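Local coordinates for protein methylglyoxal reductase (NADPH-dependent) (Candida albicans SC5314, PDB 6KWS) that probably reduces methylglyoxal with NADPH as an oxidoreductase of the NAD(P)-dependent epimerase/dehydratase family, at residues His16-Tyr26 with Arg241-Glu252; Ile221-Ile230 with Leu284-Glu292. The protein carries 1 engineered substitution. All blocks are in the same frame, centred on the assembly; numbering follows the deposited sequence.

Interaction 1 (His16-Tyr26 with Arg241-Glu252); sequences HVVKQLLAKNY and RDVAKAHIIAFE
Q20 and I248 each turn their gamma carbon (CG, CG1) away from their own carbonyl carbon (chi1 -57° for Q20), which brings CB of Q20 to 3.5 Å from CD1 of I248. Beyond CG the Q20 chain runs extended and crosses the K245 side chain at about a right angle, with OE1 close to its CB. NE2 donates to the main-chain O of R241 at 3.2 Å in a clearly bent bond, the donor somewhat out of the carbonyl plane. The same oxygen also takes K245 N, so two donors grip it.

The helices converge at A244, whose small methyl rests on CB of H16 and CG2 of V17; the CA atoms of V17 and A244 are only 4.7 Å apart. The axes of the segments approach to 8.5 Å at a signed crossing angle of -53°. H16 has its polar partner elsewhere, NE2 bonding to P200 O. Further along, CD2 of L21 reaches CG1 of I248 at 3.7 Å and meets CZ of F251 at the ring edge, 3.9 Å away. F251 in turn offers an edge to the face of Y26 in an offset edge-to-face pair, centroids 5.7 Å apart and planes at 78°. At the more exposed margin K24 NZ and E252 OE1 form a long salt bridge of 3.5 Å.

Beneath this seam L21 touches strand 3-7, while V17, L21 and F251 touch strand 75-80. H247, held through NE2 by T124, stands beside I13 and L81, which bind NADPH, though no cofactor is bound in this model. Helix 12-23 is the first helix of the Rossmann core, and 240-252 packs beside it on the parallel part of the sheet, consistent with an extended short-chain dehydrogenase.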
loop_
_atom_site.group_PDB
_atom_site.type_symbol
_atom_site.label_atom_id
_atom_site.label_comp_id
_atom_site.label_asym_id
_atom_site.label_seq_id
_atom_site.Cartn_x
_atom_site.Cartn_y
_atom_site.Cartn_z
ATOM N N HIS A 16 1.365 0.508 10.392
ATOM C CA HIS A 16 2.734 0.024 10.457
ATOM C C HIS A 16 3.727 1.175 10.344
ATOM O O HIS A 16 4.713 1.232 11.096
ATOM C CB HIS A 16 2.958 -1.010 9.367
ATOM C CG HIS A 16 2.462 -2.373 9.727
ATOM N ND1 HIS A 16 3.053 -3.141 10.709
ATOM C CD2 HIS A 16 1.420 -3.101 9.254
ATOM C CE1 HIS A 16 2.403 -4.288 10.819
ATOM N NE2 HIS A 16 1.404 -4.287 9.951
ATOM N N VAL A 17 3.469 2.114 9.432
ATOM C CA VAL A 17 4.295 3.314 9.347
ATOM C C VAL A 17 4.310 4.044 10.689
ATOM O O VAL A 17 5.367 4.448 11.195
ATOM C CB VAL A 17 3.787 4.218 8.210
ATOM C CG1 VAL A 17 4.366 5.619 8.337
ATOM C CG2 VAL A 17 4.124 3.591 6.844
ATOM N N VAL A 18 3.132 4.197 11.294
ATOM C CA VAL A 18 3.028 4.912 12.560
ATOM C C VAL A 18 3.881 4.238 13.628
ATOM O O VAL A 18 4.668 4.893 14.328
ATOM C CB VAL A 18 1.552 5.013 12.987
ATOM C CG1 VAL A 18 1.433 5.399 14.446
ATOM C CG2 VAL A 18 0.841 6.045 12.124
ATOM N N LYS A 19 3.725 2.916 13.775
ATOM C CA LYS A 19 4.520 2.160 14.740
ATOM C C LYS A 19 6.012 2.356 14.500
ATOM O O LYS A 19 6.777 2.620 15.432
ATOM C CB LYS A 19 4.158 0.676 14.664
ATOM C CG LYS A 19 4.873 -0.174 15.691
ATOM C CD LYS A 19 4.775 -1.663 15.404
ATOM C CE LYS A 19 3.309 -2.135 15.294
ATOM N NZ LYS A 19 3.010 -3.426 16.019
ATOM N N GLN A 20 6.449 2.244 13.247
ATOM C CA GLN A 20 7.870 2.425 12.979
ATOM C C GLN A 20 8.306 3.869 13.200
ATOM O O GLN A 20 9.390 4.109 13.745
ATOM C CB GLN A 20 8.205 1.968 11.570
ATOM C CG GLN A 20 7.822 0.531 11.297
ATOM C CD GLN A 20 8.546 0.011 10.098
ATOM O OE1 GLN A 20 9.561 0.584 9.690
ATOM N NE2 GLN A 20 8.040 -1.063 9.509
ATOM N N LEU A 21 7.480 4.842 12.793
ATOM C CA LEU A 21 7.801 6.241 13.062
ATOM C C LEU A 21 7.943 6.501 14.560
ATOM O O LEU A 21 8.897 7.151 14.987
ATOM C CB LEU A 21 6.741 7.162 12.458
ATOM C CG LEU A 21 6.826 7.546 10.970
ATOM C CD1 LEU A 21 5.632 8.390 10.587
ATOM C CD2 LEU A 21 8.136 8.280 10.635
ATOM N N LEU A 22 7.008 6.000 15.381
ATOM C CA LEU A 22 7.096 6.237 16.827
ATOM C C LEU A 22 8.389 5.691 17.406
ATOM O O LEU A 22 8.991 6.309 18.294
ATOM C CB LEU A 22 5.924 5.604 17.563
ATOM C CG LEU A 22 4.585 6.292 17.408
ATOM C CD1 LEU A 22 3.549 5.510 18.206
ATOM C CD2 LEU A 22 4.659 7.772 17.842
ATOM N N ALA A 23 8.826 4.527 16.925
ATOM C CA ALA A 23 10.032 3.897 17.449
ATOM C C ALA A 23 11.313 4.598 17.018
ATOM O O ALA A 23 12.379 4.257 17.527
ATOM C CB ALA A 23 10.092 2.430 17.030
ATOM N N LYS A 24 11.249 5.538 16.079
ATOM C CA LYS A 24 12.377 6.401 15.757
ATOM C C LYS A 24 12.211 7.792 16.366
ATOM O O LYS A 24 12.832 8.749 15.901
ATOM C CB LYS A 24 12.570 6.483 14.238
ATOM C CG LYS A 24 13.183 5.222 13.619
ATOM C CD LYS A 24 12.963 5.111 12.105
ATOM C CE LYS A 24 14.279 4.863 11.382
ATOM N NZ LYS A 24 14.176 3.900 10.239
ATOM N N ASN A 25 11.363 7.917 17.384
ATOM C CA ASN A 25 11.177 9.158 18.137
ATOM C C ASN A 25 10.823 10.349 17.243
ATOM O O ASN A 25 11.245 11.480 17.505
ATOM C CB ASN A 25 12.411 9.465 18.999
ATOM C CG ASN A 25 12.825 8.275 19.881
ATOM O OD1 ASN A 25 11.992 7.666 20.574
ATOM N ND2 ASN A 25 14.114 7.928 19.840
ATOM N N TYR A 26 10.039 10.122 16.192
ATOM C CA TYR A 26 9.387 11.236 15.518
ATOM C C TYR A 26 8.121 11.637 16.262
ATOM O O TYR A 26 7.515 10.842 16.987
ATOM C CB TYR A 26 9.023 10.885 14.080
ATOM C CG TYR A 26 10.197 10.706 13.157
ATOM C CD1 TYR A 26 10.768 11.805 12.506
ATOM C CD2 TYR A 26 10.728 9.434 12.914
ATOM C CE1 TYR A 26 11.831 11.641 11.646
ATOM C CE2 TYR A 26 11.793 9.261 12.053
ATOM C CZ TYR A 26 12.340 10.369 11.423
ATOM O OH TYR A 26 13.406 10.204 10.572
ATOM N N ARG A 241 5.132 -4.772 6.232
ATOM C CA ARG A 241 6.124 -4.146 7.095
ATOM C C ARG A 241 7.265 -3.533 6.285
ATOM O O ARG A 241 7.791 -2.472 6.648
ATOM C CB ARG A 241 6.630 -5.174 8.098
ATOM C CG ARG A 241 5.572 -5.504 9.139
ATOM C CD ARG A 241 5.860 -6.795 9.863
ATOM N NE ARG A 241 5.882 -7.937 8.951
ATOM C CZ ARG A 241 6.005 -9.204 9.345
ATOM N NH1 ARG A 241 6.103 -9.496 10.635
ATOM N NH2 ARG A 241 6.014 -10.182 8.450
ATOM N N ASP A 242 7.649 -4.171 5.173
ATOM C CA ASP A 242 8.661 -3.580 4.297
ATOM C C ASP A 242 8.115 -2.381 3.531
ATOM O O ASP A 242 8.842 -1.415 3.276
ATOM C CB ASP A 242 9.199 -4.648 3.352
ATOM C CG ASP A 242 9.840 -5.796 4.109
ATOM O OD1 ASP A 242 10.451 -5.493 5.173
ATOM O OD2 ASP A 242 9.719 -6.979 3.676
ATOM N N VAL A 243 6.841 -2.410 3.165
ATOM C CA VAL A 243 6.239 -1.243 2.545
ATOM C C VAL A 243 6.248 -0.082 3.524
ATOM O O VAL A 243 6.742 1.011 3.213
ATOM C CB VAL A 243 4.816 -1.579 2.056
ATOM C CG1 VAL A 243 4.157 -0.368 1.423
ATOM C CG2 VAL A 243 4.854 -2.744 1.068
ATOM N N ALA A 244 5.726 -0.314 4.736
ATOM C CA ALA A 244 5.766 0.697 5.790
ATOM C C ALA A 244 7.175 1.253 5.974
ATOM O O ALA A 244 7.369 2.471 6.046
ATOM C CB ALA A 244 5.256 0.113 7.106
ATOM N N LYS A 245 8.176 0.371 6.052
ATOM C CA LYS A 245 9.526 0.861 6.273
ATOM C C LYS A 245 9.999 1.696 5.094
ATOM O O LYS A 245 10.705 2.697 5.273
ATOM C CB LYS A 245 10.479 -0.298 6.524
ATOM C CG LYS A 245 11.891 0.158 6.807
ATOM C CD LYS A 245 12.747 -0.983 7.303
ATOM C CE LYS A 245 14.218 -0.571 7.390
ATOM N NZ LYS A 245 14.870 -1.039 8.648
ATOM N N ALA A 246 9.590 1.319 3.878
ATOM C CA ALA A 246 10.006 2.073 2.701
ATOM C C ALA A 246 9.473 3.495 2.748
ATOM O O ALA A 246 10.186 4.436 2.394
ATOM C CB ALA A 246 9.559 1.368 1.420
ATOM N N HIS A 247 8.233 3.679 3.205
ATOM C CA HIS A 247 7.729 5.036 3.393
ATOM C C HIS A 247 8.675 5.869 4.241
ATOM O O HIS A 247 8.840 7.071 3.995
ATOM C CB HIS A 247 6.348 5.022 4.036
ATOM C CG HIS A 247 5.256 4.704 3.069
ATOM N ND1 HIS A 247 5.052 3.434 2.566
ATOM C CD2 HIS A 247 4.334 5.498 2.481
ATOM C CE1 HIS A 247 4.041 3.463 1.717
ATOM N NE2 HIS A 247 3.583 4.701 1.652
ATOM N N ILE A 248 9.307 5.256 5.243
ATOM C CA ILE A 248 10.167 6.047 6.105
ATOM C C ILE A 248 11.523 6.264 5.460
ATOM O O ILE A 248 12.050 7.382 5.472
ATOM C CB ILE A 248 10.277 5.401 7.487
ATOM C CG1 ILE A 248 8.955 5.597 8.225
ATOM C CG2 ILE A 248 11.459 5.989 8.258
ATOM C CD1 ILE A 248 8.673 4.528 9.263
ATOM N N ILE A 249 12.106 5.223 4.862
ATOM C CA ILE A 249 13.369 5.441 4.165
ATOM C C ILE A 249 13.180 6.461 3.049
ATOM O O ILE A 249 14.116 7.185 2.698
ATOM C CB ILE A 249 13.952 4.111 3.628
ATOM C CG1 ILE A 249 14.047 3.045 4.730
ATOM C CG2 ILE A 249 15.319 4.333 3.000
ATOM C CD1 ILE A 249 15.005 3.399 5.830
ATOM N N ALA A 250 11.954 6.591 2.538
ATOM C CA ALA A 250 11.721 7.426 1.366
ATOM C C ALA A 250 11.953 8.905 1.646
ATOM O O ALA A 250 12.305 9.651 0.721
ATOM C CB ALA A 250 10.305 7.216 0.836
ATOM N N PHE A 251 11.747 9.367 2.883
ATOM C CA PHE A 251 12.073 10.753 3.194
ATOM C C PHE A 251 13.345 10.920 4.025
ATOM O O PHE A 251 13.877 12.029 4.088
ATOM C CB PHE A 251 10.893 11.450 3.890
ATOM C CG PHE A 251 10.653 11.001 5.307
ATOM C CD1 PHE A 251 11.428 11.490 6.358
ATOM C CD2 PHE A 251 9.626 10.125 5.597
ATOM C CE1 PHE A 251 11.207 11.084 7.667
ATOM C CE2 PHE A 251 9.400 9.714 6.897
ATOM C CZ PHE A 251 10.190 10.201 7.937
ATOM N N GLU A 252 13.849 9.862 4.655
ATOM C CA GLU A 252 15.076 9.985 5.435
ATOM C C GLU A 252 16.317 9.923 4.557
ATOM O O GLU A 252 17.331 10.557 4.867
ATOM C CB GLU A 252 15.153 8.878 6.485
ATOM C CG GLU A 252 14.173 8.983 7.641
ATOM C CD GLU A 252 14.469 7.935 8.720
ATOM O OE1 GLU A 252 14.875 6.796 8.362
ATOM O OE2 GLU A 252 14.307 8.250 9.926
#

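Interaction 2 (Ile221-Ile230 with Leu284-Glu292); sequences ILKLKPNDSI and LKGKIPVDE
P289 lies against the bend of 221-230 and is the tightly packed part of this contact. Its CD sits 3.5 Å from CB of L224, while CG faces two main-chain oxygens, K225 O at 3.3 Å and D228 O at 3.5 Å. P289 also offers its CA-H to P226 O, with CA 3.6 Å from the oxygen. No conventional hydrogen bond joins the segments, so fit comes from shape. Alongside, I288 has CG1 between the backbone N and carbonyl carbon (chi1 56°), which leaves CG2 anti to the carbonyl carbon and placed near L224 O and I221 O; I288 also rests on I277 of helix 270-280. Past P289, I230 is an apolar side chain set between that ring and exposed D291, with CD1 3.5 Å from CB of D291 and CG1 4.0 Å from CB of P289.

The bend itself is a type I beta turn from K225 to D228, with P226 in its second position. D228 N bonds to K225 O, and D228 OD1 takes K225 N at 2.8 Å, met from above the carboxylate plane, so one residue closes the turn with both backbone and side chain. The turn follows the end of helix 216-222, and its partner is the loop between helices 270-280 and 295-303, in what is probably the smaller lobe that extended short-chain dehydrogenases build beside their Rossmann core.

Toward the solvent, exposed P226 still sets CG close to G286 O and CD close to K287 O. The looser meeting is that of L222 CD2 with L284 CD1, at 4.1 Å. Behind the loop, the side-chain amides of N278 and Q271 donate to P289 O and V290 O.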
loop_
_atom_site.group_PDB
_atom_site.type_symbol
_atom_site.label_atom_id
_atom_site.label_comp_id
_atom_site.label_asym_id
_atom_site.label_seq_id
_atom_site.Cartn_x
_atom_site.Cartn_y
_atom_site.Cartn_z
ATOM N N ILE A 221 -7.996 -18.521 1.048
ATOM C CA ILE A 221 -7.507 -19.901 1.105
ATOM C C ILE A 221 -8.026 -20.612 2.353
ATOM O O ILE A 221 -8.440 -21.777 2.296
ATOM C CB ILE A 221 -5.970 -19.945 1.066
ATOM C CG1 ILE A 221 -5.402 -19.310 -0.208
ATOM C CG2 ILE A 221 -5.491 -21.361 1.247
ATOM C CD1 ILE A 221 -5.946 -19.879 -1.463
ATOM N N LEU A 222 -7.997 -19.934 3.506
ATOM C CA LEU A 222 -8.366 -20.597 4.755
ATOM C C LEU A 222 -9.833 -20.991 4.816
ATOM O O LEU A 222 -10.204 -21.781 5.686
ATOM C CB LEU A 222 -8.041 -19.709 5.961
ATOM C CG LEU A 222 -6.563 -19.379 6.131
ATOM C CD1 LEU A 222 -6.319 -18.488 7.319
ATOM C CD2 LEU A 222 -5.781 -20.653 6.259
ATOM N N LYS A 223 -10.679 -20.475 3.929
ATOM C CA LYS A 223 -12.089 -20.836 3.939
ATOM C C LYS A 223 -12.438 -21.919 2.926
ATOM O O LYS A 223 -13.617 -22.194 2.717
ATOM C CB LYS A 223 -12.952 -19.605 3.692
ATOM C CG LYS A 223 -12.721 -18.494 4.688
ATOM C CD LYS A 223 -13.613 -17.332 4.340
ATOM C CE LYS A 223 -13.050 -16.037 4.855
ATOM N NZ LYS A 223 -13.437 -14.953 3.911
ATOM N N LEU A 224 -11.455 -22.541 2.300
ATOM C CA LEU A 224 -11.733 -23.617 1.366
ATOM C C LEU A 224 -11.834 -24.956 2.090
ATOM O O LEU A 224 -11.124 -25.214 3.065
ATOM C CB LEU A 224 -10.643 -23.684 0.299
ATOM C CG LEU A 224 -10.472 -22.373 -0.456
ATOM C CD1 LEU A 224 -9.384 -22.505 -1.515
ATOM C CD2 LEU A 224 -11.810 -21.934 -1.059
ATOM N N LYS A 225 -12.743 -25.820 1.590
ATOM C CA LYS A 225 -12.937 -27.218 1.958
ATOM C C LYS A 225 -12.012 -28.118 1.128
ATOM O O LYS A 225 -11.642 -27.764 0.001
ATOM C CB LYS A 225 -14.398 -27.620 1.741
ATOM C CG LYS A 225 -15.423 -26.552 2.146
ATOM C CD LYS A 225 -16.801 -27.163 2.382
ATOM C CE LYS A 225 -17.487 -26.557 3.623
ATOM N NZ LYS A 225 -16.958 -27.019 4.945
ATOM N N PRO A 226 -11.636 -29.308 1.664
ATOM C CA PRO A 226 -10.563 -30.117 1.051
ATOM C C PRO A 226 -10.657 -30.432 -0.441
ATOM O O PRO A 226 -9.617 -30.692 -1.067
ATOM C CB PRO A 226 -10.608 -31.408 1.883
ATOM C CG PRO A 226 -10.983 -30.931 3.230
ATOM C CD PRO A 226 -12.009 -29.834 2.994
ATOM N N ASN A 227 -11.846 -30.437 -1.036
ATOM C CA ASN A 227 -11.972 -30.707 -2.463
ATOM C C ASN A 227 -12.537 -29.520 -3.238
ATOM O O ASN A 227 -13.034 -29.691 -4.361
ATOM C CB ASN A 227 -12.811 -31.969 -2.700
ATOM C CG ASN A 227 -12.288 -33.173 -1.917
ATOM O OD1 ASN A 227 -11.216 -33.726 -2.223
ATOM N ND2 ASN A 227 -13.055 -33.601 -0.912
ATOM N N ASP A 228 -12.463 -28.321 -2.666
ATOM C CA ASP A 228 -12.578 -27.094 -3.442
ATOM C C ASP A 228 -11.411 -26.979 -4.407
ATOM O O ASP A 228 -10.302 -27.458 -4.141
ATOM C CB ASP A 228 -12.592 -25.864 -2.534
ATOM C CG ASP A 228 -13.860 -25.754 -1.736
ATOM O OD1 ASP A 228 -13.903 -24.947 -0.773
ATOM O OD2 ASP A 228 -14.820 -26.483 -2.081
ATOM N N SER A 229 -11.678 -26.357 -5.547
ATOM C CA SER A 229 -10.597 -25.992 -6.441
ATOM C C SER A 229 -9.946 -24.724 -5.910
ATOM O O SER A 229 -10.584 -23.905 -5.236
ATOM C CB SER A 229 -11.099 -25.799 -7.878
ATOM O OG SER A 229 -12.276 -25.006 -7.917
ATOM N N ILE A 230 -8.659 -24.592 -6.184
ATOM C CA ILE A 230 -7.874 -23.487 -5.635
ATOM C C ILE A 230 -8.053 -22.272 -6.535
ATOM O O ILE A 230 -7.938 -22.408 -7.759
ATOM C CB ILE A 230 -6.411 -23.891 -5.545
ATOM C CG1 ILE A 230 -6.264 -25.022 -4.521
ATOM C CG2 ILE A 230 -5.540 -22.674 -5.258
ATOM C CD1 ILE A 230 -4.905 -25.643 -4.514
ATOM N N LEU A 284 -4.141 -27.266 10.058
ATOM C CA LEU A 284 -4.989 -27.033 8.889
ATOM C C LEU A 284 -4.737 -28.036 7.771
ATOM O O LEU A 284 -5.577 -28.181 6.875
ATOM C CB LEU A 284 -4.797 -25.610 8.345
ATOM C CG LEU A 284 -4.993 -24.500 9.367
ATOM C CD1 LEU A 284 -4.180 -23.234 9.046
ATOM C CD2 LEU A 284 -6.478 -24.168 9.507
ATOM N N LYS A 285 -3.603 -28.730 7.794
ATOM C CA LYS A 285 -3.324 -29.711 6.757
ATOM C C LYS A 285 -4.378 -30.803 6.811
ATOM O O LYS A 285 -4.534 -31.476 7.831
ATOM C CB LYS A 285 -1.923 -30.305 6.916
ATOM C CG LYS A 285 -1.544 -31.175 5.736
ATOM C CD LYS A 285 -0.183 -31.842 5.909
ATOM C CE LYS A 285 0.378 -32.250 4.540
ATOM N NZ LYS A 285 1.859 -32.049 4.437
ATOM N N GLY A 286 -5.112 -30.963 5.718
ATOM C CA GLY A 286 -6.224 -31.875 5.653
ATOM C C GLY A 286 -7.573 -31.195 5.628
ATOM O O GLY A 286 -8.549 -31.802 5.160
ATOM N N LYS A 287 -7.667 -29.955 6.114
ATOM C CA LYS A 287 -8.918 -29.205 6.087
ATOM C C LYS A 287 -9.003 -28.233 4.915
ATOM O O LYS A 287 -10.086 -27.707 4.644
ATOM C CB LYS A 287 -9.111 -28.437 7.405
ATOM C CG LYS A 287 -8.763 -29.261 8.646
ATOM C CD LYS A 287 -9.221 -28.594 9.954
ATOM C CE LYS A 287 -8.899 -29.459 11.183
ATOM N NZ LYS A 287 -9.104 -28.703 12.465
ATOM N N ILE A 288 -7.899 -27.976 4.231
ATOM C CA ILE A 288 -7.879 -27.088 3.073
ATOM C C ILE A 288 -7.313 -27.897 1.916
ATOM O O ILE A 288 -6.697 -28.955 2.133
ATOM C CB ILE A 288 -7.065 -25.801 3.348
ATOM C CG1 ILE A 288 -5.652 -26.153 3.796
ATOM C CG2 ILE A 288 -7.773 -24.923 4.374
ATOM C CD1 ILE A 288 -4.625 -25.107 3.442
ATOM N N PRO A 289 -7.515 -27.448 0.678
ATOM C CA PRO A 289 -7.093 -28.257 -0.470
ATOM C C PRO A 289 -5.586 -28.421 -0.539
ATOM O O PRO A 289 -4.801 -27.752 0.134
ATOM C CB PRO A 289 -7.621 -27.471 -1.672
ATOM C CG PRO A 289 -8.749 -26.658 -1.127
ATOM C CD PRO A 289 -8.294 -26.273 0.249
ATOM N N VAL A 290 -5.184 -29.363 -1.384
ATOM C CA VAL A 290 -3.784 -29.565 -1.694
ATOM C C VAL A 290 -3.432 -29.152 -3.122
ATOM O O VAL A 290 -2.322 -28.656 -3.348
ATOM C CB VAL A 290 -3.407 -31.042 -1.443
ATOM C CG1 VAL A 290 -1.946 -31.312 -1.809
ATOM C CG2 VAL A 290 -3.670 -31.393 0.008
ATOM N N ASP A 291 -4.390 -29.220 -4.053
ATOM C CA ASP A 291 -4.229 -29.610 -5.458
ATOM C C ASP A 291 -2.813 -29.988 -5.883
ATOM O O ASP A 291 -2.295 -31.009 -5.421
ATOM C CB ASP A 291 -4.769 -28.540 -6.409
ATOM C CG ASP A 291 -5.552 -29.155 -7.604
ATOM O OD1 ASP A 291 -5.837 -28.418 -8.574
ATOM O OD2 ASP A 291 -5.887 -30.368 -7.570
ATOM N N GLU A 292 -2.202 -29.214 -6.806
ATOM C CA GLU A 292 -0.977 -29.653 -7.473
ATOM C C GLU A 292 0.234 -28.915 -6.912
ATOM O O GLU A 292 0.614 -27.861 -7.437
ATOM C CB GLU A 292 -1.075 -29.444 -8.993
ATOM C CG GLU A 292 -2.042 -30.390 -9.772
ATOM C CD GLU A 292 -1.572 -31.857 -9.887
ATOM O OE1 GLU A 292 -1.549 -32.380 -11.029
ATOM O OE2 GLU A 292 -1.259 -32.502 -8.853
#

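In the fold
Interactions 1 and 2 have centres 36 Å apart and nearest atoms about 15 Å apart, without touching. Their segments alternate along the chain: 16-26, 221-230, 241-252, then 284-292. Interaction 1 rests on strands 3-7, 75-80 and 188-194 of the large mixed sheet, the nucleotide-binding core, whereas interaction 2 lies at the periphery, away from the annotated sites. The middle two segments are joined by a short path: the chain leaves the peripheral turn at 221-230, passes through strand 234-239 of the same sheet and enters helix 240-252, so that a single strand carries it from the outlying loops to the NADPH-binding core.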